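Side-chain contacts in WbbZ protein (Klebsiella pneumoniae subsp. pneumoniae NTUH-K2044, PDB 6X1L), which is of unestablished function but probably transfers pyruvyl groups to a polysaccharide: residues D111-N116 with F120-R125; D131-L136 with K142-T147. All coordinates share one frame; numbering follows the deposited sequence.

Interaction 1: residues D111-N116 with F120-R125; sequences DLFINN and FVVFCR
Phe120, the first residue of strand 120-124, sets its ring against Leu112 and Phe113 of helix 110-115 and against Asn116 just after it. Of the 246 Å² that the two segments bury between them, Phe120 contributes the largest share and Phe113 the next. The two rings meet obliquely: their centroids lie 5.1 Å apart with planes inclined at 40°, so the pair is neither a parallel stack nor a T-shaped one. Their closest atoms are Phe113 CD1 and Phe120 CD2, 3.5 Å apart. Phe113 reaches this place because its CG stands anti to the carbonyl carbon (chi1 -69°), which carries the ring toward the Phe120 and Val122 side chains; its CE1 then meets Val122 CG2 at 4.2 Å. Leu112 comes to the edge of the Phe120 ring, in its plane, with CG 3.9 Å from CE2. Asn116 closes the contact through its CB, 3.7 Å from Phe120 CE2.

One backbone hydrogen bond joins the segments, from Phe120 N to Asn116 O at 3.1 Å; the N-H is bent, at 136°. On the helix side, Asn116 ND2 donates to Leu112 O, modelled implausibly short, so its exact length deserves little weight. Ile89 of helix 84-92, Val99 of strand 98-104 and Tyr138 also touch the Phe120 side chain.

This is the tight return from helix to strand in the beta-alpha-beta unit 98-104, 110-115, 120-124. Four of its five touching residues are buried. Apart from the backbone bond, the side-chain contacts are carbon to carbon, with the carbonyl oxygens of Leu112 and Asn116 also lying against the Phe120 side chain, which is consistent with cohesion mainly from hydrophobic burial.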
ATOM      1  N   ASP A 111      -3.029 -12.355 -34.141  1.00 67.30           N
ATOM      2  CA  ASP A 111      -3.004 -11.344 -35.193  1.00 66.36           C
ATOM      3  C   ASP A 111      -2.044 -10.209 -34.859  1.00 64.30           C
ATOM      4  O   ASP A 111      -1.383  -9.673 -35.755  1.00 63.54           O
ATOM      5  CB  ASP A 111      -4.416 -10.802 -35.426  1.00 75.71           C
ATOM      6  CG  ASP A 111      -4.484  -9.805 -36.575  1.00 93.70           C
ATOM      7  OD1 ASP A 111      -3.601  -9.837 -37.460  1.00 98.19           O
ATOM      8  OD2 ASP A 111      -5.426  -8.984 -36.592  1.00101.02           O
ATOM      9  N   LEU A 112      -1.942  -9.836 -33.581  1.00 67.91           N
ATOM     10  CA  LEU A 112      -1.055  -8.740 -33.201  1.00 70.32           C
ATOM     11  C   LEU A 112       0.409  -9.098 -33.433  1.00 68.05           C
ATOM     12  O   LEU A 112       1.187  -8.269 -33.922  1.00 65.56           O
ATOM     13  CB  LEU A 112      -1.283  -8.363 -31.738  1.00 70.93           C
ATOM     14  CG  LEU A 112      -0.436  -7.200 -31.220  1.00 71.39           C
ATOM     15  CD1 LEU A 112      -0.844  -5.896 -31.889  1.00 73.20           C
ATOM     16  CD2 LEU A 112      -0.535  -7.090 -29.706  1.00 70.42           C
ATOM     17  N   PHE A 113       0.805 -10.327 -33.099  1.00 62.78           N
ATOM     18  CA  PHE A 113       2.218 -10.679 -33.153  1.00 60.18           C
ATOM     19  C   PHE A 113       2.657 -11.111 -34.548  1.00 59.91           C
ATOM     20  O   PHE A 113       3.822 -10.912 -34.907  1.00 61.76           O
ATOM     21  CB  PHE A 113       2.523 -11.759 -32.116  1.00 52.38           C
ATOM     22  CG  PHE A 113       2.414 -11.266 -30.703  1.00 59.94           C
ATOM     23  CD1 PHE A 113       3.479 -10.612 -30.102  1.00 64.01           C
ATOM     24  CD2 PHE A 113       1.239 -11.423 -29.987  1.00 59.84           C
ATOM     25  CE1 PHE A 113       3.378 -10.140 -28.804  1.00 69.66           C
ATOM     26  CE2 PHE A 113       1.132 -10.951 -28.688  1.00 61.72           C
ATOM     27  CZ  PHE A 113       2.203 -10.310 -28.098  1.00 61.10           C
ATOM     28  N   ILE A 114       1.751 -11.679 -35.347  1.00 56.75           N
ATOM     29  CA  ILE A 114       2.106 -12.029 -36.721  1.00 60.97           C
ATOM     30  C   ILE A 114       2.298 -10.772 -37.561  1.00 67.14           C
ATOM     31  O   ILE A 114       3.257 -10.667 -38.334  1.00 68.92           O
ATOM     32  CB  ILE A 114       1.045 -12.964 -37.327  1.00 59.74           C
ATOM     33  CG1 ILE A 114       1.106 -14.336 -36.654  1.00 65.79           C
ATOM     34  CG2 ILE A 114       1.226 -13.087 -38.842  1.00 62.42           C
ATOM     35  CD1 ILE A 114      -0.080 -15.226 -36.956  1.00 67.60           C
ATOM     36  N   ASN A 115       1.410  -9.789 -37.413  1.00 73.45           N
ATOM     37  CA  ASN A 115       1.454  -8.605 -38.262  1.00 79.43           C
ATOM     38  C   ASN A 115       2.446  -7.548 -37.790  1.00 74.62           C
ATOM     39  O   ASN A 115       2.648  -6.558 -38.501  1.00 75.25           O
ATOM     40  CB  ASN A 115       0.056  -7.992 -38.376  1.00 87.55           C
ATOM     41  CG  ASN A 115      -0.830  -8.749 -39.346  1.00 97.95           C
ATOM     42  OD1 ASN A 115      -0.367  -9.234 -40.379  1.00 99.11           O
ATOM     43  ND2 ASN A 115      -2.111  -8.856 -39.018  1.00104.33           N
ATOM     44  N   ASN A 116       3.073  -7.726 -36.626  1.00 69.30           N
ATOM     45  CA  ASN A 116       4.062  -6.775 -36.129  1.00 62.51           C
ATOM     46  C   ASN A 116       5.386  -7.466 -35.828  1.00 60.56           C
ATOM     47  O   ASN A 116       6.151  -7.011 -34.973  1.00 66.22           O
ATOM     48  CB  ASN A 116       3.547  -6.048 -34.884  1.00 73.30           C
ATOM     49  CG  ASN A 116       2.231  -5.338 -35.125  1.00 73.65           C
ATOM     50  OD1 ASN A 116       2.195  -4.259 -35.716  1.00 80.46           O
ATOM     51  ND2 ASN A 116       1.140  -5.941 -34.669  1.00 66.87           N
ATOM     52  N   PHE A 120       8.481  -6.182 -33.035  1.00 60.56           N
ATOM     53  CA  PHE A 120       8.389  -6.749 -31.696  1.00 65.16           C
ATOM     54  C   PHE A 120       9.674  -7.466 -31.308  1.00 67.10           C
ATOM     55  O   PHE A 120      10.241  -8.229 -32.095  1.00 62.58           O
ATOM     56  CB  PHE A 120       7.226  -7.740 -31.605  1.00 61.95           C
ATOM     57  CG  PHE A 120       5.914  -7.118 -31.245  1.00 64.89           C
ATOM     58  CD1 PHE A 120       5.856  -5.965 -30.483  1.00 74.20           C
ATOM     59  CD2 PHE A 120       4.729  -7.702 -31.657  1.00 64.12           C
ATOM     60  CE1 PHE A 120       4.639  -5.405 -30.147  1.00 79.78           C
ATOM     61  CE2 PHE A 120       3.511  -7.148 -31.326  1.00 67.73           C
ATOM     62  CZ  PHE A 120       3.465  -5.999 -30.573  1.00 73.78           C
ATOM     63  N   VAL A 121      10.119  -7.224 -30.079  1.00 53.25           N
ATOM     64  CA  VAL A 121      11.111  -8.058 -29.412  1.00 54.49           C
ATOM     65  C   VAL A 121      10.444  -8.555 -28.138  1.00 56.05           C
ATOM     66  O   VAL A 121      10.141  -7.758 -27.239  1.00 55.52           O
ATOM     67  CB  VAL A 121      12.411  -7.300 -29.118  1.00 57.01           C
ATOM     68  CG1 VAL A 121      13.406  -8.212 -28.417  1.00 57.96           C
ATOM     69  CG2 VAL A 121      13.006  -6.755 -30.413  1.00 66.13           C
ATOM     70  N   VAL A 122      10.182  -9.858 -28.069  1.00 54.27           N
ATOM     71  CA  VAL A 122       9.298 -10.428 -27.057  1.00 54.84           C
ATOM     72  C   VAL A 122      10.125 -11.223 -26.059  1.00 55.69           C
ATOM     73  O   VAL A 122      10.826 -12.170 -26.433  1.00 50.85           O
ATOM     74  CB  VAL A 122       8.213 -11.317 -27.681  1.00 55.70           C
ATOM     75  CG1 VAL A 122       7.216 -11.746 -26.610  1.00 54.57           C
ATOM     76  CG2 VAL A 122       7.514 -10.591 -28.817  1.00 49.31           C
ATOM     77  N   PHE A 123      10.021 -10.859 -24.782  1.00 53.10           N
ATOM     78  CA  PHE A 123      10.610 -11.637 -23.703  1.00 54.56           C
ATOM     79  C   PHE A 123       9.500 -12.409 -23.004  1.00 52.12           C
ATOM     80  O   PHE A 123       8.501 -11.820 -22.577  1.00 50.25           O
ATOM     81  CB  PHE A 123      11.361 -10.737 -22.722  1.00 60.25           C
ATOM     82  CG  PHE A 123      12.622 -10.158 -23.289  1.00 55.81           C
ATOM     83  CD1 PHE A 123      13.828 -10.821 -23.145  1.00 57.87           C
ATOM     84  CD2 PHE A 123      12.598  -8.959 -23.982  1.00 56.02           C
ATOM     85  CE1 PHE A 123      14.992 -10.298 -23.680  1.00 61.55           C
ATOM     86  CE2 PHE A 123      13.755  -8.429 -24.518  1.00 65.17           C
ATOM     87  CZ  PHE A 123      14.955  -9.100 -24.367  1.00 63.59           C
ATOM     88  N   CYS A 124       9.677 -13.722 -22.897  1.00 50.83           N
ATOM     89  CA  CYS A 124       8.684 -14.625 -22.337  1.00 49.06           C
ATOM     90  C   CYS A 124       9.156 -15.119 -20.978  1.00 55.24           C
ATOM     91  O   CYS A 124      10.322 -15.498 -20.816  1.00 53.15           O
ATOM     92  CB  CYS A 124       8.446 -15.809 -23.276  1.00 52.09           C
ATOM     93  SG  CYS A 124       8.281 -15.318 -25.013  1.00 57.57           S
ATOM     94  N   ARG A 125       8.251 -15.119 -20.000  1.00 45.32           N
ATOM     95  CA  ARG A 125       8.610 -15.498 -18.641  1.00 49.59           C
ATOM     96  C   ARG A 125       8.289 -16.955 -18.321  1.00 52.75           C
ATOM     97  O   ARG A 125       8.441 -17.369 -17.167  1.00 54.97           O
ATOM     98  CB  ARG A 125       7.932 -14.565 -17.628  1.00 44.99           C
ATOM     99  CG  ARG A 125       6.421 -14.663 -17.565  1.00 44.81           C
ATOM    100  CD  ARG A 125       5.869 -13.624 -16.577  1.00 44.73           C
ATOM    101  NE  ARG A 125       4.430 -13.765 -16.384  1.00 48.69           N
ATOM    102  CZ  ARG A 125       3.698 -12.952 -15.629  1.00 52.25           C
ATOM    103  NH1 ARG A 125       4.271 -11.931 -15.005  1.00 47.57           N
ATOM    104  NH2 ARG A 125       2.394 -13.154 -15.506  1.00 49.32           N
TER

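Interaction 2: residues D131-L136 with K142-T147; sequences DYIKSL and KNVFIT
A small, apolar helix-to-strand contact joins Ile133, near the end of helix 127-135, to Val144, which opens strand 144-146 at the margin of the six-stranded parallel sheet. Only 107 Å² is buried in all, and just over half of it belongs to Val144. The contact rests on a meeting of methyl groups: Ile133 CG2 lies 3.6 Å from Val144 CG2, and the same valine methyl is 3.9 Å from Ile133 CB. Both methyls stand anti to their own backbone nitrogens; with chi1 at -60°, Ile133 turns CG2 to the strand while its CG1 branch leads away. The two side chains pass each other at a slant. Lys134 adds a marginal touch, its CB 4.5 Å from Val144 CG1, and its extended chain then leaves the strand for a salt bridge within the helix, NZ to Asp131 OD1 at 3.5 Å.

Ser135 OG donates to Tyr132 O at 2.5 Å, tilted 15° from the carbonyl plane, while Tyr132 OH reaches Gly108 O. Tyr138, from the loop between the segments, touches both Ile133 and Val144, and Phe130 of the same helix also packs on Val144.

Helix 127-135 thus lies against the strand that follows it, the helix-to-strand half of a beta-alpha-beta crossover from strand 120-124, as expected in the Rossmann-like domains of the GT-B clan.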
ATOM      1  N   ASP A 131       7.127 -20.994 -26.436  1.00 57.36           N
ATOM      2  CA  ASP A 131       6.809 -21.888 -27.546  1.00 59.27           C
ATOM      3  C   ASP A 131       5.697 -21.321 -28.417  1.00 57.31           C
ATOM      4  O   ASP A 131       5.681 -21.559 -29.629  1.00 57.76           O
ATOM      5  CB  ASP A 131       6.419 -23.269 -27.022  1.00 59.71           C
ATOM      6  CG  ASP A 131       7.577 -23.989 -26.370  1.00 64.57           C
ATOM      7  OD1 ASP A 131       8.733 -23.583 -26.604  1.00 69.62           O
ATOM      8  OD2 ASP A 131       7.332 -24.964 -25.630  1.00 71.82           O
ATOM      9  N   TYR A 132       4.770 -20.567 -27.827  1.00 52.19           N
ATOM     10  CA  TYR A 132       3.712 -19.948 -28.617  1.00 52.80           C
ATOM     11  C   TYR A 132       4.280 -18.898 -29.565  1.00 59.21           C
ATOM     12  O   TYR A 132       4.047 -18.955 -30.781  1.00 57.47           O
ATOM     13  CB  TYR A 132       2.659 -19.343 -27.684  1.00 56.70           C
ATOM     14  CG  TYR A 132       1.694 -18.401 -28.367  1.00 56.98           C
ATOM     15  CD1 TYR A 132       1.057 -18.758 -29.549  1.00 54.02           C
ATOM     16  CD2 TYR A 132       1.408 -17.158 -27.816  1.00 53.16           C
ATOM     17  CE1 TYR A 132       0.178 -17.897 -30.170  1.00 59.04           C
ATOM     18  CE2 TYR A 132       0.528 -16.295 -28.426  1.00 53.08           C
ATOM     19  CZ  TYR A 132      -0.086 -16.668 -29.602  1.00 56.60           C
ATOM     20  OH  TYR A 132      -0.963 -15.803 -30.211  1.00 58.61           O
ATOM     21  N   ILE A 133       5.044 -17.940 -29.033  1.00 53.48           N
ATOM     22  CA  ILE A 133       5.580 -16.867 -29.869  1.00 58.20           C
ATOM     23  C   ILE A 133       6.499 -17.430 -30.945  1.00 59.96           C
ATOM     24  O   ILE A 133       6.424 -17.031 -32.114  1.00 58.49           O
ATOM     25  CB  ILE A 133       6.306 -15.817 -29.008  1.00 60.80           C
ATOM     26  CG1 ILE A 133       5.349 -15.206 -27.982  1.00 58.38           C
ATOM     27  CG2 ILE A 133       6.902 -14.735 -29.895  1.00 60.02           C
ATOM     28  CD1 ILE A 133       4.151 -14.518 -28.602  1.00 59.29           C
ATOM     29  N   LYS A 134       7.385 -18.356 -30.573  1.00 56.10           N
ATOM     30  CA  LYS A 134       8.272 -18.939 -31.570  1.00 54.86           C
ATOM     31  C   LYS A 134       7.507 -19.757 -32.603  1.00 59.54           C
ATOM     32  O   LYS A 134       7.998 -19.926 -33.724  1.00 58.65           O
ATOM     33  CB  LYS A 134       9.349 -19.798 -30.900  1.00 62.46           C
ATOM     34  CG  LYS A 134       8.943 -21.238 -30.620  1.00 70.65           C
ATOM     35  CD  LYS A 134      10.093 -22.014 -29.988  1.00 78.88           C
ATOM     36  CE  LYS A 134       9.747 -23.488 -29.826  1.00 90.16           C
ATOM     37  NZ  LYS A 134      10.875 -24.273 -29.246  1.00 96.12           N
ATOM     38  N   SER A 135       6.314 -20.254 -32.261  1.00 58.54           N
ATOM     39  CA  SER A 135       5.507 -20.954 -33.253  1.00 68.06           C
ATOM     40  C   SER A 135       4.938 -19.996 -34.288  1.00 69.54           C
ATOM     41  O   SER A 135       4.609 -20.424 -35.397  1.00 65.17           O
ATOM     42  CB  SER A 135       4.377 -21.734 -32.573  1.00 61.15           C
ATOM     43  OG  SER A 135       3.292 -20.896 -32.218  1.00 56.71           O
ATOM     44  N   LEU A 136       4.824 -18.708 -33.949  1.00 63.71           N
ATOM     45  CA  LEU A 136       4.402 -17.665 -34.877  1.00 65.86           C
ATOM     46  C   LEU A 136       5.547 -17.183 -35.756  1.00 72.12           C
ATOM     47  O   LEU A 136       5.507 -16.050 -36.255  1.00 79.07           O
ATOM     48  CB  LEU A 136       3.777 -16.495 -34.108  1.00 62.99           C
ATOM     49  CG  LEU A 136       2.601 -16.849 -33.208  1.00 67.54           C
ATOM     50  CD1 LEU A 136       2.054 -15.620 -32.492  1.00 69.85           C
ATOM     51  CD2 LEU A 136       1.518 -17.525 -34.024  1.00 71.14           C
ATOM     52  N   LYS A 142      16.736 -13.699 -31.326  1.00 67.98           N
ATOM     53  CA  LYS A 142      16.769 -12.509 -32.168  1.00 61.10           C
ATOM     54  C   LYS A 142      15.613 -11.571 -31.838  1.00 62.62           C
ATOM     55  O   LYS A 142      15.831 -10.395 -31.527  1.00 66.95           O
ATOM     56  CB  LYS A 142      16.741 -12.892 -33.652  1.00 72.08           C
ATOM     57  CG  LYS A 142      16.682 -11.686 -34.576  1.00 79.77           C
ATOM     58  CD  LYS A 142      17.020 -12.051 -36.006  1.00 86.47           C
ATOM     59  CE  LYS A 142      17.102 -10.807 -36.879  1.00 89.30           C
ATOM     60  NZ  LYS A 142      17.683 -11.113 -38.217  1.00 98.30           N
ATOM     61  N   ASN A 143      14.377 -12.070 -31.905  1.00 60.44           N
ATOM     62  CA  ASN A 143      13.220 -11.263 -31.540  1.00 60.77           C
ATOM     63  C   ASN A 143      12.275 -11.985 -30.584  1.00 57.06           C
ATOM     64  O   ASN A 143      11.182 -11.477 -30.315  1.00 56.27           O
ATOM     65  CB  ASN A 143      12.454 -10.801 -32.788  1.00 58.26           C
ATOM     66  CG  ASN A 143      12.041 -11.951 -33.679  1.00 66.95           C
ATOM     67  OD1 ASN A 143      12.370 -13.106 -33.413  1.00 75.68           O
ATOM     68  ND2 ASN A 143      11.307 -11.642 -34.742  1.00 67.14           N
ATOM     69  N   VAL A 144      12.656 -13.152 -30.070  1.00 57.43           N
ATOM     70  CA  VAL A 144      11.926 -13.792 -28.979  1.00 58.80           C
ATOM     71  C   VAL A 144      12.942 -14.440 -28.047  1.00 60.45           C
ATOM     72  O   VAL A 144      13.898 -15.075 -28.503  1.00 56.45           O
ATOM     73  CB  VAL A 144      10.883 -14.815 -29.478  1.00 51.70           C
ATOM     74  CG1 VAL A 144      11.535 -15.945 -30.273  1.00 54.59           C
ATOM     75  CG2 VAL A 144      10.075 -15.364 -28.307  1.00 53.19           C
ATOM     76  N   PHE A 145      12.753 -14.237 -26.743  1.00 60.59           N
ATOM     77  CA  PHE A 145      13.655 -14.733 -25.714  1.00 62.71           C
ATOM     78  C   PHE A 145      12.828 -15.244 -24.543  1.00 58.37           C
ATOM     79  O   PHE A 145      11.659 -14.885 -24.378  1.00 58.81           O
ATOM     80  CB  PHE A 145      14.618 -13.647 -25.202  1.00 62.85           C
ATOM     81  CG  PHE A 145      15.395 -12.948 -26.278  1.00 64.83           C
ATOM     82  CD1 PHE A 145      16.713 -13.292 -26.531  1.00 62.18           C
ATOM     83  CD2 PHE A 145      14.819 -11.928 -27.021  1.00 60.04           C
ATOM     84  CE1 PHE A 145      17.434 -12.644 -27.511  1.00 62.55           C
ATOM     85  CE2 PHE A 145      15.538 -11.281 -28.009  1.00 59.48           C
ATOM     86  CZ  PHE A 145      16.844 -11.640 -28.253  1.00 62.47           C
ATOM     87  N   ILE A 146      13.456 -16.069 -23.709  1.00 61.13           N
ATOM     88  CA  ILE A 146      12.821 -16.597 -22.509  1.00 62.12           C
ATOM     89  C   ILE A 146      13.719 -16.298 -21.315  1.00 60.90           C
ATOM     90  O   ILE A 146      14.941 -16.470 -21.387  1.00 57.30           O
ATOM     91  CB  ILE A 146      12.537 -18.108 -22.628  1.00 62.30           C
ATOM     92  CG1 ILE A 146      11.829 -18.624 -21.373  1.00 68.16           C
ATOM     93  CG2 ILE A 146      13.816 -18.889 -22.896  1.00 63.89           C
ATOM     94  CD1 ILE A 146      11.212 -19.992 -21.543  1.00 69.90           C
ATOM     95  N   THR A 147      13.115 -15.832 -20.225  1.00 59.07           N
ATOM     96  CA  THR A 147      13.860 -15.522 -19.014  1.00 57.25           C
ATOM     97  C   THR A 147      12.854 -15.352 -17.884  1.00 54.71           C
ATOM     98  O   THR A 147      11.642 -15.324 -18.108  1.00 56.16           O
ATOM     99  CB  THR A 147      14.737 -14.276 -19.197  1.00 62.19           C
ATOM    100  OG1 THR A 147      15.545 -14.070 -18.032  1.00 70.40           O
ATOM    101  CG2 THR A 147      13.887 -13.046 -19.463  1.00 57.57           C
TER

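Overall arrangement
Interactions 1 and 2 come in series along the chain, their centres about 8 Å apart, and belong to successive beta-alpha-beta units that share strand 120-124. That strand ends interaction 1, begins the crossover through helix 127-135, and lies beside strand 144-146 of interaction 2 in the parallel sheet. The strands are joined directly: Cys124 N is 2.7 Å from Phe145 O and Val122 O is 2.8 Å from Phe145 N, both probable hydrogen bonds. The helices also meet, Tyr132 touching Ser110, and Leu136 just beyond the second packs on Phe113. Together the contacts lie at one margin of the six-stranded sheet of this chain, within the pyruvyl transferase family region, built as successive strand-helix-strand steps.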